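Local coordinates for protein monomethylamine methyltransferase mtmB1 (Methanosarcina barkeri, PDB 1NTH) that transfers the methyl group of monomethylamine to the corrinoid cofactor of its partner protein MtmC, a step of methanogenesis from methylamine, at residues G380-M385 / E438-V443; Y335-P340 / L346-A351. All coordinates share one frame; numbering follows the deposited sequence. Where two conformers were deposited one is given.

Contact 1 (G380-M385 / E438-V443); sequences GMEARM and EEYMQV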
loop_
_atom_site.group_PDB
_atom_site.type_symbol
_atom_site.label_atom_id
_atom_site.label_comp_id
_atom_site.label_asym_id
_atom_site.label_seq_id
_atom_site.Cartn_x
_atom_site.Cartn_y
_atom_site.Cartn_z
ATOM N N GLY A 380 -18.171 -24.650 14.267
ATOM C CA GLY A 380 -17.417 -23.897 15.253
ATOM C C GLY A 380 -17.563 -24.383 16.683
ATOM O O GLY A 380 -16.714 -24.089 17.520
ATOM N N MET A 381 -18.631 -25.119 16.979
ATOM C CA MET A 381 -18.832 -25.626 18.336
ATOM C C MET A 381 -17.689 -26.534 18.781
ATOM O O MET A 381 -17.292 -26.506 19.941
ATOM C CB MET A 381 -20.157 -26.389 18.441
ATOM C CG MET A 381 -21.388 -25.498 18.519
ATOM S SD MET A 381 -21.480 -24.534 20.054
ATOM C CE MET A 381 -22.409 -25.663 21.112
ATOM N N GLU A 382 -17.163 -27.341 17.864
ATOM C CA GLU A 382 -16.063 -28.230 18.216
ATOM C C GLU A 382 -14.806 -27.421 18.542
ATOM O O GLU A 382 -14.038 -27.786 19.434
ATOM C CB GLU A 382 -15.781 -29.219 17.079
ATOM C CG GLU A 382 -16.958 -30.142 16.761
ATOM C CD GLU A 382 -17.705 -29.729 15.504
ATOM O OE1 GLU A 382 -17.108 -29.801 14.408
ATOM O OE2 GLU A 382 -18.885 -29.328 15.612
ATOM N N ALA A 383 -14.603 -26.324 17.821
ATOM C CA ALA A 383 -13.448 -25.465 18.061
ATOM C C ALA A 383 -13.612 -24.734 19.391
ATOM O O ALA A 383 -12.631 -24.448 20.078
ATOM C CB ALA A 383 -13.292 -24.457 16.921
ATOM N N ARG A 384 -14.854 -24.419 19.752
ATOM C CA ARG A 384 -15.100 -23.740 21.017
ATOM C C ARG A 384 -14.663 -24.652 22.165
ATOM O O ARG A 384 -14.018 -24.206 23.112
ATOM C CB ARG A 384 -16.586 -23.400 21.179
ATOM C CG ARG A 384 -16.892 -22.681 22.489
ATOM C CD ARG A 384 -18.378 -22.687 22.814
ATOM N NE ARG A 384 -19.172 -21.943 21.842
ATOM C CZ ARG A 384 -20.488 -21.780 21.927
ATOM N NH1 ARG A 384 -21.156 -22.311 22.944
ATOM N NH2 ARG A 384 -21.137 -21.088 21.000
ATOM N N MET A 385 -15.014 -25.933 22.077
ATOM C CA MET A 385 -14.640 -26.876 23.123
ATOM C C MET A 385 -13.123 -27.019 23.167
ATOM O O MET A 385 -12.521 -27.042 24.242
ATOM C CB MET A 385 -15.283 -28.241 22.874
ATOM C CG MET A 385 -15.023 -29.255 23.986
ATOM S SD MET A 385 -15.706 -28.748 25.592
ATOM C CE MET A 385 -17.390 -29.325 25.425
ATOM N N GLU A 438 -30.343 -25.514 20.064
ATOM C CA GLU A 438 -30.388 -25.786 21.494
ATOM C C GLU A 438 -29.912 -27.215 21.730
ATOM O O GLU A 438 -29.306 -27.517 22.757
ATOM C CB GLU A 438 -31.813 -25.607 22.024
ATOM C CG GLU A 438 -32.248 -24.154 22.146
ATOM C CD GLU A 438 -33.714 -24.014 22.504
ATOM O OE1 GLU A 438 -34.262 -24.941 23.139
ATOM O OE2 GLU A 438 -34.316 -22.973 22.163
ATOM N N GLU A 439 -30.186 -28.087 20.766
ATOM C CA GLU A 439 -29.772 -29.480 20.862
ATOM C C GLU A 439 -28.256 -29.562 21.024
ATOM O O GLU A 439 -27.753 -30.256 21.906
ATOM C CB GLU A 439 -30.182 -30.250 19.607
ATOM C CG GLU A 439 -29.823 -31.727 19.649
ATOM C CD GLU A 439 -30.007 -32.413 18.309
ATOM O OE1 GLU A 439 -31.073 -32.231 17.683
ATOM O OE2 GLU A 439 -29.087 -33.143 17.880
ATOM N N TYR A 440 -27.528 -28.852 20.168
ATOM C CA TYR A 440 -26.072 -28.874 20.237
ATOM C C TYR A 440 -25.592 -28.285 21.559
ATOM O O TYR A 440 -24.670 -28.804 22.186
ATOM C CB TYR A 440 -25.455 -28.086 19.074
ATOM C CG TYR A 440 -24.073 -28.577 18.680
ATOM C CD1 TYR A 440 -23.267 -29.261 19.593
ATOM C CD2 TYR A 440 -23.575 -28.370 17.392
ATOM C CE1 TYR A 440 -22.004 -29.733 19.236
ATOM C CE2 TYR A 440 -22.307 -28.840 17.023
ATOM C CZ TYR A 440 -21.532 -29.520 17.950
ATOM O OH TYR A 440 -20.294 -30.008 17.594
ATOM N N MET A 441 -26.214 -27.192 21.983
ATOM C CA MET A 441 -25.832 -26.554 23.232
ATOM C C MET A 441 -25.982 -27.516 24.408
ATOM O O MET A 441 -25.163 -27.518 25.326
ATOM C CB MET A 441 -26.673 -25.297 23.452
ATOM C CG MET A 441 -26.348 -24.187 22.462
ATOM S SD MET A 441 -27.513 -22.816 22.504
ATOM C CE MET A 441 -27.102 -22.073 24.062
ATOM N N GLN A 442 -27.023 -28.344 24.367
ATOM C CA GLN A 442 -27.260 -29.315 25.432
ATOM C C GLN A 442 -26.192 -30.404 25.403
ATOM O O GLN A 442 -25.714 -30.842 26.450
ATOM C CB GLN A 442 -28.649 -29.942 25.282
ATOM C CG GLN A 442 -29.802 -28.987 25.561
ATOM C CD GLN A 442 -31.161 -29.628 25.333
ATOM O OE1 GLN A 442 -31.293 -30.850 25.350
ATOM N NE2 GLN A 442 -32.180 -28.799 25.134
ATOM N N VAL A 443 -25.823 -30.838 24.202
ATOM C CA VAL A 443 -24.796 -31.861 24.040
ATOM C C VAL A 443 -23.475 -31.313 24.578
ATOM O O VAL A 443 -22.734 -32.008 25.273
ATOM C CB VAL A 443 -24.619 -32.244 22.551
ATOM C CG1 VAL A 443 -23.407 -33.148 22.377
ATOM C CG2 VAL A 443 -25.867 -32.951 22.046
#

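Contact 2 (Y335-P340 / L346-A351); sequences YPCAGP and LLEASA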
loop_
_atom_site.group_PDB
_atom_site.type_symbol
_atom_site.label_atom_id
_atom_site.label_comp_id
_atom_site.label_asym_id
_atom_site.label_seq_id
_atom_site.Cartn_x
_atom_site.Cartn_y
_atom_site.Cartn_z
ATOM N N TYR A 335 -8.535 -34.876 14.310
ATOM C CA TYR A 335 -9.374 -35.792 13.530
ATOM C C TYR A 335 -10.156 -36.749 14.428
ATOM O O TYR A 335 -9.728 -37.882 14.649
ATOM C CB TYR A 335 -8.538 -36.614 12.552
ATOM C CG TYR A 335 -8.158 -35.888 11.288
ATOM C CD1 TYR A 335 -6.962 -35.179 11.196
ATOM C CD2 TYR A 335 -8.984 -35.940 10.165
ATOM C CE1 TYR A 335 -6.593 -34.545 10.012
ATOM C CE2 TYR A 335 -8.626 -35.310 8.980
ATOM C CZ TYR A 335 -7.431 -34.620 8.907
ATOM O OH TYR A 335 -7.062 -34.037 7.717
ATOM N N PRO A 336 -11.303 -36.309 14.964
ATOM C CA PRO A 336 -12.097 -37.193 15.825
ATOM C C PRO A 336 -12.851 -38.211 14.967
ATOM O O PRO A 336 -13.080 -37.978 13.778
ATOM C CB PRO A 336 -13.070 -36.236 16.515
ATOM C CG PRO A 336 -12.397 -34.890 16.408
ATOM C CD PRO A 336 -11.801 -34.926 15.033
ATOM N N CYS A 337 -13.239 -39.332 15.569
ATOM C CA CYS A 337 -13.991 -40.362 14.856
ATOM C C CYS A 337 -15.450 -39.944 14.707
ATOM O O CYS A 337 -16.045 -40.083 13.636
ATOM C CB CYS A 337 -13.954 -41.691 15.619
ATOM S SG CYS A 337 -12.366 -42.531 15.648
ATOM N N ALA A 338 -16.017 -39.435 15.795
ATOM C CA ALA A 338 -17.414 -39.021 15.823
ATOM C C ALA A 338 -17.682 -37.710 15.090
ATOM O O ALA A 338 -16.786 -36.877 14.927
ATOM C CB ALA A 338 -17.886 -38.917 17.268
ATOM N N GLY A 339 -18.928 -37.538 14.659
ATOM C CA GLY A 339 -19.320 -36.338 13.943
ATOM C C GLY A 339 -19.854 -35.252 14.857
ATOM O O GLY A 339 -20.018 -35.471 16.058
ATOM N N PRO A 340 -20.142 -34.061 14.310
ATOM C CA PRO A 340 -20.659 -32.935 15.089
ATOM C C PRO A 340 -21.955 -33.231 15.832
ATOM O O PRO A 340 -22.735 -34.100 15.435
ATOM C CB PRO A 340 -20.853 -31.842 14.036
ATOM C CG PRO A 340 -19.831 -32.174 13.009
ATOM C CD PRO A 340 -19.961 -33.672 12.902
ATOM N N LEU A 346 -16.954 -34.246 20.968
ATOM C CA LEU A 346 -16.442 -33.238 21.885
ATOM C C LEU A 346 -15.428 -33.812 22.870
ATOM O O LEU A 346 -14.425 -33.171 23.174
ATOM C CB LEU A 346 -17.599 -32.580 22.646
ATOM C CG LEU A 346 -18.610 -31.833 21.773
ATOM C CD1 LEU A 346 -19.678 -31.195 22.653
ATOM C CD2 LEU A 346 -17.889 -30.760 20.948
ATOM N N LEU A 347 -15.683 -35.020 23.368
ATOM C CA LEU A 347 -14.761 -35.641 24.312
ATOM C C LEU A 347 -13.458 -36.045 23.629
ATOM O O LEU A 347 -12.385 -35.958 24.228
ATOM C CB LEU A 347 -15.411 -36.865 24.972
ATOM C CG LEU A 347 -16.589 -36.566 25.904
ATOM C CD1 LEU A 347 -17.151 -37.872 26.454
ATOM C CD2 LEU A 347 -16.135 -35.665 27.042
ATOM N N GLU A 348 -13.551 -36.488 22.379
ATOM C CA GLU A 348 -12.364 -36.884 21.626
ATOM C C GLU A 348 -11.470 -35.664 21.419
ATOM O O GLU A 348 -10.265 -35.708 21.676
ATOM C CB GLU A 348 -12.757 -37.454 20.261
ATOM C CG GLU A 348 -13.237 -38.899 20.272
ATOM C CD GLU A 348 -13.570 -39.394 18.874
ATOM O OE1 GLU A 348 -14.690 -39.123 18.388
ATOM O OE2 GLU A 348 -12.700 -40.039 18.248
ATOM N N ALA A 349 -12.069 -34.574 20.953
ATOM C CA ALA A 349 -11.318 -33.349 20.714
ATOM C C ALA A 349 -10.756 -32.811 22.026
ATOM O O ALA A 349 -9.650 -32.272 22.060
ATOM C CB ALA A 349 -12.215 -32.305 20.058
ATOM N N SER A 350 -11.518 -32.959 23.106
ATOM C CA SER A 350 -11.076 -32.483 24.412
ATOM C C SER A 350 -9.822 -33.220 24.871
ATOM O O SER A 350 -8.885 -32.608 25.383
ATOM C CB SER A 350 -12.187 -32.659 25.452
ATOM O OG SER A 350 -13.279 -31.805 25.176
ATOM N N ALA A 351 -9.809 -34.538 24.698
ATOM C CA ALA A 351 -8.650 -35.322 25.101
ATOM C C ALA A 351 -7.413 -34.826 24.360
ATOM O O ALA A 351 -6.335 -34.717 24.946
ATOM C CB ALA A 351 -8.880 -36.804 24.805
#

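Contact 1 (G380-M385 / E438-V443)
Y440 reaches M381 and E382 because its CG stands anti to the backbone N (chi1 -152°), which sends the ring from helix 438-454 across to helix 380-393. M381 turns the other way at its first torsion, with CG anti to the carbonyl carbon (chi1 -77°). Its chain then bends at the next two torsions and folds over the tyrosine. The two side chains run past each other in opposite directions. M381 CB lies over one face of the ring, toward the rim, 3.5 Å from Y440 CZ. This is a CH-pi contact, with M381 CB 3.8 Å from the Y440 ring centroid. M381 SD stands farther out above the ring, 5.0 Å from the Y440 centroid, and adds a Met-aromatic contact. The methyl end goes on to M441, where M381 CE is 4.1 Å from M441 CA.

E382 meets the same tyrosine at its edge. Y440 OH gives a short hydrogen bond of 2.5 Å to E382 OE2. The hydroxyl comes in on the anti side, 20° out of the carboxylate plane, and carboxylate and ring are nearly coplanar. T379 OG1 also bonds E382 OE2, and S369 OG bonds E382 OE1, so both oxygens of this buried acid have polar partners. A phenylalanine in place of Y440 would probably leave E382 OE2 without its hydroxyl donor.

On its other flank M381 SD lies over the centre of the R384 guanidinium, 3.4 Å above its plane. R384 pairs with E150 and also bonds backbone oxygens of F3 and R4 of a neighbouring subunit. The axes of segments 380-385 and 438-443 come within 11.5 Å. This is a near-parallel helix pair, bridged by a Met-aromatic contact and a tyrosine-carboxylate hydrogen bond, in a TIM-barrel protein.

Contact 2 (Y335-P340 / L346-A351)
E348 leaves helix 343-359 on the side facing the loop, and its carboxylate meets the backbone of C337 and A338. Its chain is extended beyond CG, which carries the carboxylate out to the loop. There the two oxygens divide the work. E348 OE2 takes the C337 N-H at 2.8 Å, and E348 OE1 takes the A338 N-H at 2.9 Å. Both bonds are close to straight, at 170°. Each oxygen is met on its syn side, the side facing the other oxygen. The bond from A338 uses the syn lone pair of OE1, whereas C337 N sits 30° out of the carboxylate plane.

Apolar groups flank the acid. A338 CB lies 3.4 Å from E348 OE1, and C337 CB lies 3.3 Å from E348 OE2. P336 faces the helix beside the glutamate stem, its CB 4.0 Å from E348 CB. Its CG makes a looser contact with A349 CB.

N307 ND2 adds a second hydrogen bond to E348 OE2. One buried carboxylate thus holds two consecutive backbone amides, which fixes the course of the loop at this point. With N307, these amides give the buried acid three N-H donors.

The chain reaches contact 2 first. Strand 330-333 of the parallel barrel sheet leads into the loop 335-340, which turns back onto helix 343-359, so contact 2 closes a short loop with five residues between its segments. Strand 363-366 follows, then helix 380-393. Contact 1 closes a much longer loop, of 52 residues, when the C-terminal helix 438-454 returns to that helix. The two are in series and neither nest nor cross. The centres of contact 1 and contact 2 lie about 12 Å apart, and the two contacts touch. P340 packs against E382 and Y440, and M385 packs on L346 and S350. Together they join a barrel strand's exit loop to three helices.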